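Local coordinates for ferrous iron uptake transporter protein B (Streptococcus thermophilus, PDB 3TAH), which binds guanine nucleotides through its cytosolic G-protein domain and, within the full-length membrane protein, probably helps to power uptake of ferrous iron into the cell, at residues R80-L85 and T161-V166; Q102-G107 and A170-D175; A180-I185 and F200-L205. The protein carries 1 engineered substitution. All blocks are in the same frame, centred on the assembly; numbering follows the deposited sequence.

Contact 1 (R80-L85 and T161-V166); sequences RADSIL and TTTSTV
D82 meets T162 and T163 chiefly through its backbone carbonyl, and its side chain adds packing against T162 and a water-mediated link to T163. T163 N donates to D82 O over 2.9 Å, in the carbonyl plane, with an N-H...O angle of 146°. This N-H bond is joined by a weaker C-H...O contact from the residue before T163, with T162 CA 3.2 Å from D82 O. Beside them D82 CB rests 4.1 Å from T162 CB, while the D82 and T163 side chains cross at about a right angle.

The carboxylate works through water. One water donates to D82 OD1, 2.7 Å away, and is also bonded to T163 OG1 and S164 OG; another joins T163 OG1 to A81 O. D82 OD2 accepts from E5 N on strand 4-10. Aspartate suits this position because its two oxygens can serve the strand and the turn at once. Threonine suits 163 because its hydroxyl bonds to both waters while the side chain also packs on P109.

With chi1 at 73°, T162 OG1 stands between its own N and carbonyl carbon, where it can accept from T165 N at 3.1 Å. T165 OG1 returns a bond, accepting from T162 N at 2.9 Å along a nearly straight line. This ST motif, closed by the return bond in the manner of a capping box, gives the short helical turn a fixed shape, and the turn docks where the chain enters strand 83-89, next to strand 4-10, which leads into the P-loop, in the central sheet of the GTPase fold.

Contact 2 (Q102-G107 and A170-D175); sequences QLIETG and AFPIYD
The connection that leads from helix 151-159 of the G-protein domain to helix 176-189 of the helical domain passes the C-terminal end of helix 93-105, where Y174 and P172 meet E105 and I104. E105 and Y174 approach from opposite directions, and Y174 OH donates to E105 OE2 over 2.6 Å. The carboxylate oxygen lies in the plane of the ring, at its edge, and is met on its syn side, 25° out of the carboxylate plane; the two planes stand 86° apart. A water donates to both E105 OE2 and P172 O, and P172 O itself sits over the centre of the Y174 ring. Glutamate is long enough, extended beyond CG, to reach this polar cluster from the helix, and R249 pairs with E105 OE1, which probably favours the charged form of this buried acid.

Beside it the contact is apolar. I104 CG2 packs 3.7 Å from P172 CD and 3.6 Å from A170 O, the CD edge of the proline ring meeting the branched isoleucine. Helices 198-206 and 241-259 flank the site, with R199 and E248 against Y174, while L103, elsewhere on helix 93-105, packs on I84 and N86 of strand 83-89.

Contact 3 (A180-I185 and F200-L205); sequences AAISQI and FYAIKL
Helix segments 180-185 and 200-205 cross steeply, at 111° between their N-to-C directions, with axes 9.0 Å apart at closest approach. A202 lies nearest the other helix, its CA 5.7 Å from the CA of I185. Its methyl is small enough to let the backbones come this near, and the isoleucines close over it: I185 CG2 reaches to 3.7 Å from A202 CA, and I182 CG2 lies 4.1 Å from A202 CB. I185 also lays its CD1 3.7 Å from A202 O, so that a branched side chain spreads over both the methyl and the backbone of one alanine.

I182 and I185 are three residues apart and thus share one side of their helix. Both helices belong to the FeoB cytosolic helical domain, and here two consecutive helices pack through aliphatic side chains; the side-chain contacts are all apolar. In both isoleucines CG2 stands anti to the backbone N (chi1 -69° in I185), which sends that methyl to the alanine and leaves CG1 to extend separately. I182 uses that second branch: its CD1 touches I203 CG1 at 3.8 Å, the two side chains crossing at a slant. At the far end of the patch L205 CD1 approaches I185 CG2 to 4.2 Å. Beyond the pair, I229 of helix 220-237 packs on I185, while V212 of helix 210-215 and L216 border L205.

All three contacts are largely buried, but their chemistry changes across the structure, from the GTPase sheet to the helical domain. Contact 1, at the sheet, is polar, fixed by a backbone bond and waters. Contact 2 mixes a buried acid-phenol bond with apolar packing where the two domains meet, and includes exposed A170. Contact 3, wholly in the helical domain, is aliphatic, its touching residues all buried. Contacts 1 and 2 share the long connection between helices 151-159 and 176-189. Contact 2 touches both others: I84 CD1 packs against T106 OG1, and I203 CD1 and F200 CB lean on E105. Helix 93-105 thus stands between strand 83-89 and helix 198-206, whereas contacts 1 and 3 remain about 9 Å apart at their nearest atoms.

Contact 1 (R80-L85 and T161-V166)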
ATOM      1  N   ARG A  80     -13.417   0.333   3.935  1.00 23.57           N
ATOM      2  CA  ARG A  80     -14.068   1.631   4.158  1.00 22.79           C
ATOM      3  C   ARG A  80     -13.445   2.727   3.283  1.00 21.77           C
ATOM      4  O   ARG A  80     -14.102   3.719   2.982  1.00 23.77           O
ATOM      5  CB  ARG A  80     -13.979   2.063   5.622  1.00 23.50           C
ATOM      6  N   ALA A  81     -12.182   2.562   2.893  1.00 18.33           N
ATOM      7  CA  ALA A  81     -11.532   3.509   1.995  1.00 18.33           C
ATOM      8  C   ALA A  81     -11.898   3.256   0.530  1.00 18.69           C
ATOM      9  O   ALA A  81     -11.880   2.115   0.064  1.00 18.77           O
ATOM     10  CB  ALA A  81     -10.015   3.434   2.170  1.00 19.19           C
ATOM     11  N   ASP A  82     -12.227   4.320  -0.196  1.00 16.36           N
ATOM     12  CA  ASP A  82     -12.478   4.255  -1.618  1.00 16.76           C
ATOM     13  C   ASP A  82     -11.179   4.261  -2.410  1.00 14.75           C
ATOM     14  O   ASP A  82     -11.122   3.651  -3.458  1.00 13.80           O
ATOM     15  CB  ASP A  82     -13.349   5.428  -2.059  1.00 17.88           C
ATOM     16  CG  ASP A  82     -14.717   5.407  -1.392  1.00 20.06           C
ATOM     17  OD1 ASP A  82     -15.498   4.497  -1.698  1.00 22.94           O
ATOM     18  OD2 ASP A  82     -14.996   6.288  -0.567  1.00 19.64           O
ATOM     19  N   SER A  83     -10.169   4.961  -1.896  1.00 15.12           N
ATOM     20  CA  SER A  83      -8.889   5.189  -2.570  1.00 15.01           C
ATOM     21  C   SER A  83      -7.767   5.208  -1.546  1.00 14.33           C
ATOM     22  O   SER A  83      -7.993   5.576  -0.395  1.00 14.77           O
ATOM     23  CB  SER A  83      -8.938   6.552  -3.282  1.00 16.16           C
ATOM     24  OG  SER A  83      -7.660   7.177  -3.356  1.00 19.04           O
ATOM     25  N   ILE A  84      -6.566   4.797  -1.954  1.00 13.88           N
ATOM     26  CA  ILE A  84      -5.362   5.007  -1.153  1.00 14.12           C
ATOM     27  C   ILE A  84      -4.541   6.081  -1.866  1.00 13.93           C
ATOM     28  O   ILE A  84      -4.248   5.919  -3.045  1.00 14.99           O
ATOM     29  CB  ILE A  84      -4.501   3.740  -1.021  1.00 14.08           C
ATOM     30  CG1 ILE A  84      -5.207   2.675  -0.184  1.00 13.28           C
ATOM     31  CG2 ILE A  84      -3.158   4.060  -0.352  1.00 13.53           C
ATOM     32  CD1 ILE A  84      -4.447   1.345  -0.151  1.00 14.06           C
ATOM     33  N   LEU A  85      -4.185   7.153  -1.153  1.00 14.33           N
ATOM     34  CA  LEU A  85      -3.266   8.183  -1.651  1.00 14.85           C
ATOM     35  C   LEU A  85      -1.949   7.954  -0.908  1.00 13.47           C
ATOM     36  O   LEU A  85      -1.819   8.224   0.296  1.00 12.82           O
ATOM     37  CB  LEU A  85      -3.823   9.593  -1.431  1.00 16.27           C
ATOM     38  CG  LEU A  85      -2.963  10.761  -1.934  1.00 19.03           C
ATOM     39  CD1 LEU A  85      -2.533  10.634  -3.385  1.00 22.35           C
ATOM     40  CD2 LEU A  85      -3.741  12.063  -1.737  1.00 18.93           C
ATOM     41  N   THR A 161      -9.945   7.514  -8.816  1.00 19.13           N
ATOM     42  CA  THR A 161      -9.277   6.220  -8.870  1.00 18.06           C
ATOM     43  C   THR A 161      -9.698   5.440  -7.617  1.00 17.52           C
ATOM     44  O   THR A 161      -8.970   5.369  -6.616  1.00 16.52           O
ATOM     45  CB  THR A 161      -7.753   6.391  -8.939  1.00 17.12           C
ATOM     46  OG1 THR A 161      -7.415   7.284 -10.008  1.00 16.13           O
ATOM     47  CG2 THR A 161      -7.058   5.032  -9.157  1.00 17.04           C
ATOM     48  N   THR A 162     -10.893   4.862  -7.685  1.00 16.91           N
ATOM     49  CA  THR A 162     -11.527   4.245  -6.527  1.00 16.98           C
ATOM     50  C   THR A 162     -11.960   2.802  -6.748  1.00 16.45           C
ATOM     51  O   THR A 162     -11.913   2.289  -7.867  1.00 17.25           O
ATOM     52  CB  THR A 162     -12.776   5.051  -6.100  1.00 16.80           C
ATOM     53  OG1 THR A 162     -13.826   4.824  -7.055  1.00 17.85           O
ATOM     54  CG2 THR A 162     -12.461   6.548  -5.979  1.00 18.66           C
ATOM     55  N   THR A 163     -12.383   2.160  -5.657  1.00 17.86           N
ATOM     56  CA  THR A 163     -12.934   0.806  -5.701  1.00 19.30           C
ATOM     57  C   THR A 163     -14.173   0.743  -6.632  1.00 21.37           C
ATOM     58  O   THR A 163     -14.497  -0.320  -7.162  1.00 22.53           O
ATOM     59  CB  THR A 163     -13.300   0.298  -4.287  1.00 19.86           C
ATOM     60  OG1 THR A 163     -14.237   1.198  -3.683  1.00 21.85           O
ATOM     61  CG2 THR A 163     -12.060   0.191  -3.386  1.00 18.98           C
ATOM     62  N   SER A 164     -14.856   1.874  -6.829  1.00 21.41           N
ATOM     63  CA  SER A 164     -16.005   1.939  -7.744  1.00 22.79           C
ATOM     64  C   SER A 164     -15.576   2.135  -9.196  1.00 23.26           C
ATOM     65  O   SER A 164     -16.128   1.487 -10.086  1.00 25.65           O
ATOM     66  CB  SER A 164     -16.990   3.037  -7.319  1.00 22.31           C
ATOM     67  OG  SER A 164     -17.382   2.851  -5.974  1.00 22.35           O
ATOM     68  N   THR A 165     -14.591   3.000  -9.439  1.00 23.14           N
ATOM     69  CA  THR A 165     -14.188   3.367 -10.803  1.00 23.16           C
ATOM     70  C   THR A 165     -13.185   2.422 -11.482  1.00 23.92           C
ATOM     71  O   THR A 165     -13.167   2.315 -12.706  1.00 24.61           O
ATOM     72  CB  THR A 165     -13.631   4.814 -10.850  1.00 24.12           C
ATOM     73  OG1 THR A 165     -12.373   4.894 -10.162  1.00 23.57           O
ATOM     74  CG2 THR A 165     -14.619   5.788 -10.215  1.00 22.45           C
ATOM     75  N   VAL A 166     -12.358   1.732 -10.704  1.00 22.65           N
ATOM     76  CA  VAL A 166     -11.323   0.855 -11.245  1.00 22.22           C
ATOM     77  C   VAL A 166     -11.828  -0.587 -11.327  1.00 24.00           C
ATOM     78  O   VAL A 166     -12.484  -1.077 -10.395  1.00 24.07           O
ATOM     79  CB  VAL A 166     -10.028   0.959 -10.373  1.00 22.33           C
ATOM     80  CG1 VAL A 166      -8.934  -0.042 -10.805  1.00 21.75           C
ATOM     81  CG2 VAL A 166      -9.499   2.364 -10.427  1.00 21.65           C
TER
HETATM   82  O   HOH W   1     -14.519   0.916  -1.046  1.00 26.70           O
HETATM   83  O   HOH W   2     -15.572   3.499  -4.233  1.00 21.31           O
HETATM   84  O   HOH W   3      -6.451   5.932  -5.693  1.00 16.48           O

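Contact 2 (Q102-G107 and A170-D175)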
ATOM      1  N   GLN A 102       2.734  -3.414  -0.987  1.00 13.49           N
ATOM      2  CA  GLN A 102       1.767  -3.972  -0.059  1.00 13.86           C
ATOM      3  C   GLN A 102       0.421  -3.266  -0.092  1.00 13.47           C
ATOM      4  O   GLN A 102      -0.619  -3.910   0.044  1.00 13.52           O
ATOM      5  CB  GLN A 102       2.332  -3.945   1.358  1.00 15.22           C
ATOM      6  CG  GLN A 102       3.605  -4.753   1.536  1.00 15.86           C
ATOM      7  CD  GLN A 102       4.216  -4.523   2.890  1.00 18.12           C
ATOM      8  OE1 GLN A 102       3.549  -4.726   3.900  1.00 21.63           O
ATOM      9  NE2 GLN A 102       5.473  -4.079   2.929  1.00 21.69           N
ATOM     10  N   LEU A 103       0.450  -1.946  -0.266  1.00 13.06           N
ATOM     11  CA  LEU A 103      -0.776  -1.158  -0.426  1.00 12.98           C
ATOM     12  C   LEU A 103      -1.567  -1.590  -1.668  1.00 14.26           C
ATOM     13  O   LEU A 103      -2.790  -1.756  -1.593  1.00 15.03           O
ATOM     14  CB  LEU A 103      -0.466   0.337  -0.470  1.00 12.50           C
ATOM     15  CG  LEU A 103       0.187   0.929   0.790  1.00 12.09           C
ATOM     16  CD1 LEU A 103       0.649   2.374   0.532  1.00 11.90           C
ATOM     17  CD2 LEU A 103      -0.734   0.862   2.029  1.00 13.51           C
ATOM     18  N   ILE A 104      -0.879  -1.794  -2.797  1.00 13.30           N
ATOM     19  CA  ILE A 104      -1.543  -2.231  -4.029  1.00 13.32           C
ATOM     20  C   ILE A 104      -2.272  -3.551  -3.782  1.00 11.79           C
ATOM     21  O   ILE A 104      -3.394  -3.753  -4.239  1.00 13.27           O
ATOM     22  CB  ILE A 104      -0.538  -2.351  -5.214  1.00 14.59           C
ATOM     23  CG1 ILE A 104       0.031  -0.966  -5.579  1.00 14.28           C
ATOM     24  CG2 ILE A 104      -1.217  -2.983  -6.446  1.00 13.24           C
ATOM     25  CD1 ILE A 104       1.233  -0.962  -6.551  1.00 13.14           C
ATOM     26  N   GLU A 105      -1.624  -4.447  -3.043  1.00 12.98           N
ATOM     27  CA  GLU A 105      -2.150  -5.786  -2.783  1.00 13.48           C
ATOM     28  C   GLU A 105      -3.436  -5.805  -1.937  1.00 14.66           C
ATOM     29  O   GLU A 105      -4.172  -6.790  -1.965  1.00 16.28           O
ATOM     30  CB  GLU A 105      -1.059  -6.639  -2.142  1.00 14.65           C
ATOM     31  CG  GLU A 105       0.054  -6.935  -3.154  1.00 12.73           C
ATOM     32  CD  GLU A 105       1.355  -7.403  -2.543  1.00 15.85           C
ATOM     33  OE1 GLU A 105       1.491  -7.420  -1.298  1.00 14.25           O
ATOM     34  OE2 GLU A 105       2.251  -7.762  -3.333  1.00 16.09           O
ATOM     35  N   THR A 106      -3.719  -4.726  -1.209  1.00 14.13           N
ATOM     36  CA  THR A 106      -4.978  -4.624  -0.455  1.00 13.65           C
ATOM     37  C   THR A 106      -6.217  -4.616  -1.363  1.00 14.35           C
ATOM     38  O   THR A 106      -7.339  -4.907  -0.914  1.00 14.06           O
ATOM     39  CB  THR A 106      -5.036  -3.352   0.431  1.00 13.78           C
ATOM     40  OG1 THR A 106      -5.137  -2.191  -0.403  1.00 15.66           O
ATOM     41  CG2 THR A 106      -3.827  -3.254   1.384  1.00 12.91           C
ATOM     42  N   GLY A 107      -6.023  -4.265  -2.634  1.00 14.33           N
ATOM     43  CA  GLY A 107      -7.105  -4.158  -3.584  1.00 14.80           C
ATOM     44  C   GLY A 107      -7.860  -2.840  -3.579  1.00 15.55           C
ATOM     45  O   GLY A 107      -8.813  -2.707  -4.339  1.00 17.92           O
ATOM     46  N   ALA A 170      -4.268  -4.445 -11.013  1.00 22.58           N
ATOM     47  CA  ALA A 170      -2.933  -4.624 -11.607  1.00 22.33           C
ATOM     48  C   ALA A 170      -1.948  -4.726 -10.451  1.00 20.87           C
ATOM     49  O   ALA A 170      -1.466  -3.714  -9.942  1.00 21.22           O
ATOM     50  CB  ALA A 170      -2.572  -3.482 -12.533  1.00 23.49           C
ATOM     51  N   PHE A 171      -1.653  -5.952 -10.024  1.00 19.17           N
ATOM     52  CA  PHE A 171      -0.790  -6.175  -8.864  1.00 18.75           C
ATOM     53  C   PHE A 171       0.653  -6.458  -9.289  1.00 18.07           C
ATOM     54  O   PHE A 171       0.870  -7.013 -10.375  1.00 15.45           O
ATOM     55  CB  PHE A 171      -1.318  -7.337  -8.015  1.00 21.74           C
ATOM     56  CG  PHE A 171      -1.515  -8.622  -8.785  1.00 25.57           C
ATOM     57  CD1 PHE A 171      -0.440  -9.464  -9.064  1.00 27.41           C
ATOM     58  CD2 PHE A 171      -2.788  -8.993  -9.231  1.00 27.80           C
ATOM     59  CE1 PHE A 171      -0.622 -10.646  -9.770  1.00 28.03           C
ATOM     60  CE2 PHE A 171      -2.974 -10.176  -9.942  1.00 29.37           C
ATOM     61  CZ  PHE A 171      -1.893 -11.001 -10.213  1.00 28.61           C
ATOM     62  N   PRO A 172       1.637  -6.091  -8.446  1.00 16.59           N
ATOM     63  CA  PRO A 172       3.029  -6.475  -8.732  1.00 16.54           C
ATOM     64  C   PRO A 172       3.162  -7.980  -8.960  1.00 16.02           C
ATOM     65  O   PRO A 172       2.750  -8.770  -8.120  1.00 16.26           O
ATOM     66  CB  PRO A 172       3.785  -6.065  -7.458  1.00 16.24           C
ATOM     67  CG  PRO A 172       2.985  -4.927  -6.926  1.00 16.50           C
ATOM     68  CD  PRO A 172       1.550  -5.249  -7.238  1.00 16.04           C
ATOM     69  N   ILE A 173       3.715  -8.363 -10.105  1.00 16.56           N
ATOM     70  CA  ILE A 173       3.893  -9.770 -10.445  1.00 16.69           C
ATOM     71  C   ILE A 173       5.307 -10.152 -10.038  1.00 15.15           C
ATOM     72  O   ILE A 173       6.272  -9.512 -10.467  1.00 14.18           O
ATOM     73  CB  ILE A 173       3.649 -10.036 -11.956  1.00 18.81           C
ATOM     74  CG1 ILE A 173       2.206  -9.716 -12.331  1.00 20.32           C
ATOM     75  CG2 ILE A 173       3.973 -11.499 -12.321  1.00 18.82           C
ATOM     76  CD1 ILE A 173       1.942  -9.752 -13.845  1.00 22.21           C
ATOM     77  N   TYR A 174       5.426 -11.182  -9.203  1.00 13.67           N
ATOM     78  CA  TYR A 174       6.709 -11.653  -8.684  1.00 13.90           C
ATOM     79  C   TYR A 174       7.200 -12.868  -9.474  1.00 14.50           C
ATOM     80  O   TYR A 174       6.580 -13.256 -10.468  1.00 15.18           O
ATOM     81  CB  TYR A 174       6.569 -11.988  -7.194  1.00 13.50           C
ATOM     82  CG  TYR A 174       6.065 -10.818  -6.393  1.00 10.67           C
ATOM     83  CD1 TYR A 174       6.726  -9.578  -6.449  1.00 13.81           C
ATOM     84  CD2 TYR A 174       4.951 -10.919  -5.593  1.00 13.14           C
ATOM     85  CE1 TYR A 174       6.273  -8.475  -5.722  1.00 13.57           C
ATOM     86  CE2 TYR A 174       4.482  -9.817  -4.866  1.00 12.32           C
ATOM     87  CZ  TYR A 174       5.157  -8.602  -4.931  1.00 13.53           C
ATOM     88  OH  TYR A 174       4.723  -7.511  -4.223  1.00 14.81           O
ATOM     89  N   ASP A 175       8.310 -13.458  -9.039  1.00 14.31           N
ATOM     90  CA  ASP A 175       8.864 -14.640  -9.699  1.00 16.31           C
ATOM     91  C   ASP A 175       7.811 -15.726  -9.896  1.00 15.82           C
ATOM     92  O   ASP A 175       6.958 -15.934  -9.017  1.00 14.82           O
ATOM     93  CB  ASP A 175      10.010 -15.243  -8.888  1.00 17.62           C
ATOM     94  CG  ASP A 175      10.684 -16.375  -9.637  1.00 21.76           C
ATOM     95  OD1 ASP A 175      10.436 -17.548  -9.308  1.00 24.50           O
ATOM     96  OD2 ASP A 175      11.409 -16.067 -10.600  1.00 27.98           O
TER
HETATM   97  O   HOH W   4       1.315  -8.359  -5.823  1.00 13.93           O

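Contact 3 (A180-I185 and F200-L205)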
ATOM      1  N   ALA A 180       3.264 -19.226  -8.269  1.00 15.85           N
ATOM      2  CA  ALA A 180       2.708 -20.575  -8.144  1.00 17.13           C
ATOM      3  C   ALA A 180       2.214 -20.817  -6.717  1.00 16.92           C
ATOM      4  O   ALA A 180       1.100 -21.322  -6.509  1.00 15.58           O
ATOM      5  CB  ALA A 180       3.763 -21.644  -8.544  1.00 18.65           C
ATOM      6  N   ALA A 181       3.031 -20.437  -5.737  1.00 13.85           N
ATOM      7  CA  ALA A 181       2.644 -20.556  -4.329  1.00 13.98           C
ATOM      8  C   ALA A 181       1.410 -19.711  -3.990  1.00 13.24           C
ATOM      9  O   ALA A 181       0.502 -20.173  -3.306  1.00 14.54           O
ATOM     10  CB  ALA A 181       3.815 -20.166  -3.410  1.00 11.77           C
ATOM     11  N   ILE A 182       1.389 -18.464  -4.450  1.00 13.73           N
ATOM     12  CA  ILE A 182       0.247 -17.571  -4.195  1.00 12.05           C
ATOM     13  C   ILE A 182      -1.045 -18.142  -4.823  1.00 14.35           C
ATOM     14  O   ILE A 182      -2.106 -18.172  -4.169  1.00 14.65           O
ATOM     15  CB  ILE A 182       0.525 -16.154  -4.709  1.00 11.58           C
ATOM     16  CG1 ILE A 182       1.672 -15.512  -3.912  1.00 12.39           C
ATOM     17  CG2 ILE A 182      -0.750 -15.280  -4.642  1.00 12.22           C
ATOM     18  CD1 ILE A 182       2.226 -14.265  -4.586  1.00 10.60           C
ATOM     19  N   SER A 183      -0.950 -18.573  -6.078  0.70 16.21           N
ATOM     20  CA  SER A 183      -2.077 -19.222  -6.766  0.70 17.40           C
ATOM     21  C   SER A 183      -2.656 -20.425  -6.012  0.70 17.01           C
ATOM     22  O   SER A 183      -3.872 -20.577  -5.934  0.70 17.34           O
ATOM     23  CB  SER A 183      -1.675 -19.658  -8.177  0.70 18.49           C
ATOM     24  OG  SER A 183      -1.640 -18.533  -9.032  0.70 21.87           O
ATOM     25  N   GLN A 184      -1.786 -21.283  -5.489  1.00 15.29           N
ATOM     26  CA  GLN A 184      -2.224 -22.475  -4.728  1.00 15.37           C
ATOM     27  C   GLN A 184      -2.823 -22.106  -3.374  1.00 14.39           C
ATOM     28  O   GLN A 184      -3.790 -22.732  -2.930  1.00 14.38           O
ATOM     29  CB  GLN A 184      -1.089 -23.487  -4.610  1.00 15.70           C
ATOM     30  CG  GLN A 184      -0.799 -24.112  -5.967  1.00 18.43           C
ATOM     31  CD  GLN A 184       0.502 -24.867  -5.999  1.00 20.37           C
ATOM     32  OE1 GLN A 184       0.915 -25.421  -5.000  1.00 26.15           O
ATOM     33  NE2 GLN A 184       1.145 -24.895  -7.159  1.00 20.88           N
ATOM     34  N   ILE A 185      -2.277 -21.076  -2.726  1.00 12.80           N
ATOM     35  CA  ILE A 185      -2.858 -20.584  -1.474  1.00 13.64           C
ATOM     36  C   ILE A 185      -4.246 -19.978  -1.750  1.00 15.35           C
ATOM     37  O   ILE A 185      -5.188 -20.212  -0.982  1.00 15.16           O
ATOM     38  CB  ILE A 185      -1.922 -19.603  -0.729  1.00 12.65           C
ATOM     39  CG1 ILE A 185      -0.706 -20.362  -0.197  1.00 13.75           C
ATOM     40  CG2 ILE A 185      -2.660 -18.930   0.427  1.00  9.82           C
ATOM     41  CD1 ILE A 185       0.416 -19.452   0.284  1.00 11.57           C
ATOM     42  N   PHE A 200      -3.583 -10.150  -0.864  1.00 14.33           N
ATOM     43  CA  PHE A 200      -2.990  -9.655   0.378  1.00 15.62           C
ATOM     44  C   PHE A 200      -2.946 -10.771   1.414  1.00 14.44           C
ATOM     45  O   PHE A 200      -1.923 -10.999   2.055  1.00 14.15           O
ATOM     46  CB  PHE A 200      -3.783  -8.474   0.961  1.00 17.69           C
ATOM     47  CG  PHE A 200      -3.242  -7.989   2.266  1.00 17.85           C
ATOM     48  CD1 PHE A 200      -2.297  -6.980   2.296  1.00 18.39           C
ATOM     49  CD2 PHE A 200      -3.675  -8.535   3.468  1.00 20.28           C
ATOM     50  CE1 PHE A 200      -1.778  -6.538   3.496  1.00 19.66           C
ATOM     51  CE2 PHE A 200      -3.149  -8.081   4.671  1.00 19.77           C
ATOM     52  CZ  PHE A 200      -2.208  -7.086   4.672  1.00 18.50           C
ATOM     53  N   TYR A 201      -4.078 -11.448   1.584  1.00 13.95           N
ATOM     54  CA  TYR A 201      -4.169 -12.531   2.555  1.00 13.29           C
ATOM     55  C   TYR A 201      -3.309 -13.725   2.148  1.00 12.79           C
ATOM     56  O   TYR A 201      -2.668 -14.331   3.001  1.00 12.74           O
ATOM     57  CB  TYR A 201      -5.616 -12.970   2.741  1.00 14.79           C
ATOM     58  CG  TYR A 201      -6.429 -11.996   3.537  1.00 13.59           C
ATOM     59  CD1 TYR A 201      -6.216 -11.848   4.906  1.00 17.58           C
ATOM     60  CD2 TYR A 201      -7.417 -11.234   2.943  1.00 14.48           C
ATOM     61  CE1 TYR A 201      -6.961 -10.952   5.652  1.00 17.12           C
ATOM     62  CE2 TYR A 201      -8.165 -10.343   3.682  1.00 16.00           C
ATOM     63  CZ  TYR A 201      -7.936 -10.212   5.034  1.00 18.23           C
ATOM     64  OH  TYR A 201      -8.674  -9.314   5.770  1.00 19.45           O
ATOM     65  N   ALA A 202      -3.290 -14.058   0.859  1.00 12.88           N
ATOM     66  CA  ALA A 202      -2.497 -15.193   0.395  1.00 12.91           C
ATOM     67  C   ALA A 202      -0.997 -14.971   0.677  1.00 12.60           C
ATOM     68  O   ALA A 202      -0.303 -15.876   1.135  1.00 13.00           O
ATOM     69  CB  ALA A 202      -2.745 -15.469  -1.083  1.00 11.33           C
ATOM     70  N   ILE A 203      -0.505 -13.769   0.407  1.00 13.63           N
ATOM     71  CA  ILE A 203       0.902 -13.443   0.635  1.00 14.18           C
ATOM     72  C   ILE A 203       1.213 -13.450   2.128  1.00 14.25           C
ATOM     73  O   ILE A 203       2.253 -13.966   2.542  1.00 15.40           O
ATOM     74  CB  ILE A 203       1.301 -12.095   0.003  1.00 13.99           C
ATOM     75  CG1 ILE A 203       1.248 -12.205  -1.515  1.00 16.94           C
ATOM     76  CG2 ILE A 203       2.744 -11.704   0.429  1.00 15.97           C
ATOM     77  CD1 ILE A 203       1.289 -10.893  -2.233  1.00 15.46           C
ATOM     78  N   LYS A 204       0.322 -12.872   2.933  1.00 14.34           N
ATOM     79  CA  LYS A 204       0.485 -12.901   4.390  1.00 14.58           C
ATOM     80  C   LYS A 204       0.534 -14.313   4.959  1.00 14.25           C
ATOM     81  O   LYS A 204       1.323 -14.601   5.851  1.00 12.97           O
ATOM     82  CB  LYS A 204      -0.629 -12.108   5.068  1.00 16.74           C
ATOM     83  CG  LYS A 204      -0.467 -10.613   4.905  1.00 17.67           C
ATOM     84  CD  LYS A 204       0.462 -10.054   5.945  1.00 21.31           C
ATOM     85  CE  LYS A 204       0.958  -8.660   5.603  1.00 21.45           C
ATOM     86  NZ  LYS A 204       1.918  -8.701   4.467  1.00 22.67           N
ATOM     87  N   LEU A 205      -0.317 -15.195   4.447  1.00 14.07           N
ATOM     88  CA  LEU A 205      -0.304 -16.582   4.880  1.00 14.56           C
ATOM     89  C   LEU A 205       0.996 -17.272   4.497  1.00 13.84           C
ATOM     90  O   LEU A 205       1.550 -18.048   5.293  1.00 13.72           O
ATOM     91  CB  LEU A 205      -1.487 -17.348   4.293  1.00 14.45           C
ATOM     92  CG  LEU A 205      -2.806 -16.991   4.989  1.00 13.72           C
ATOM     93  CD1 LEU A 205      -3.981 -17.444   4.142  1.00 12.43           C
ATOM     94  CD2 LEU A 205      -2.845 -17.587   6.393  1.00 13.91           C
TER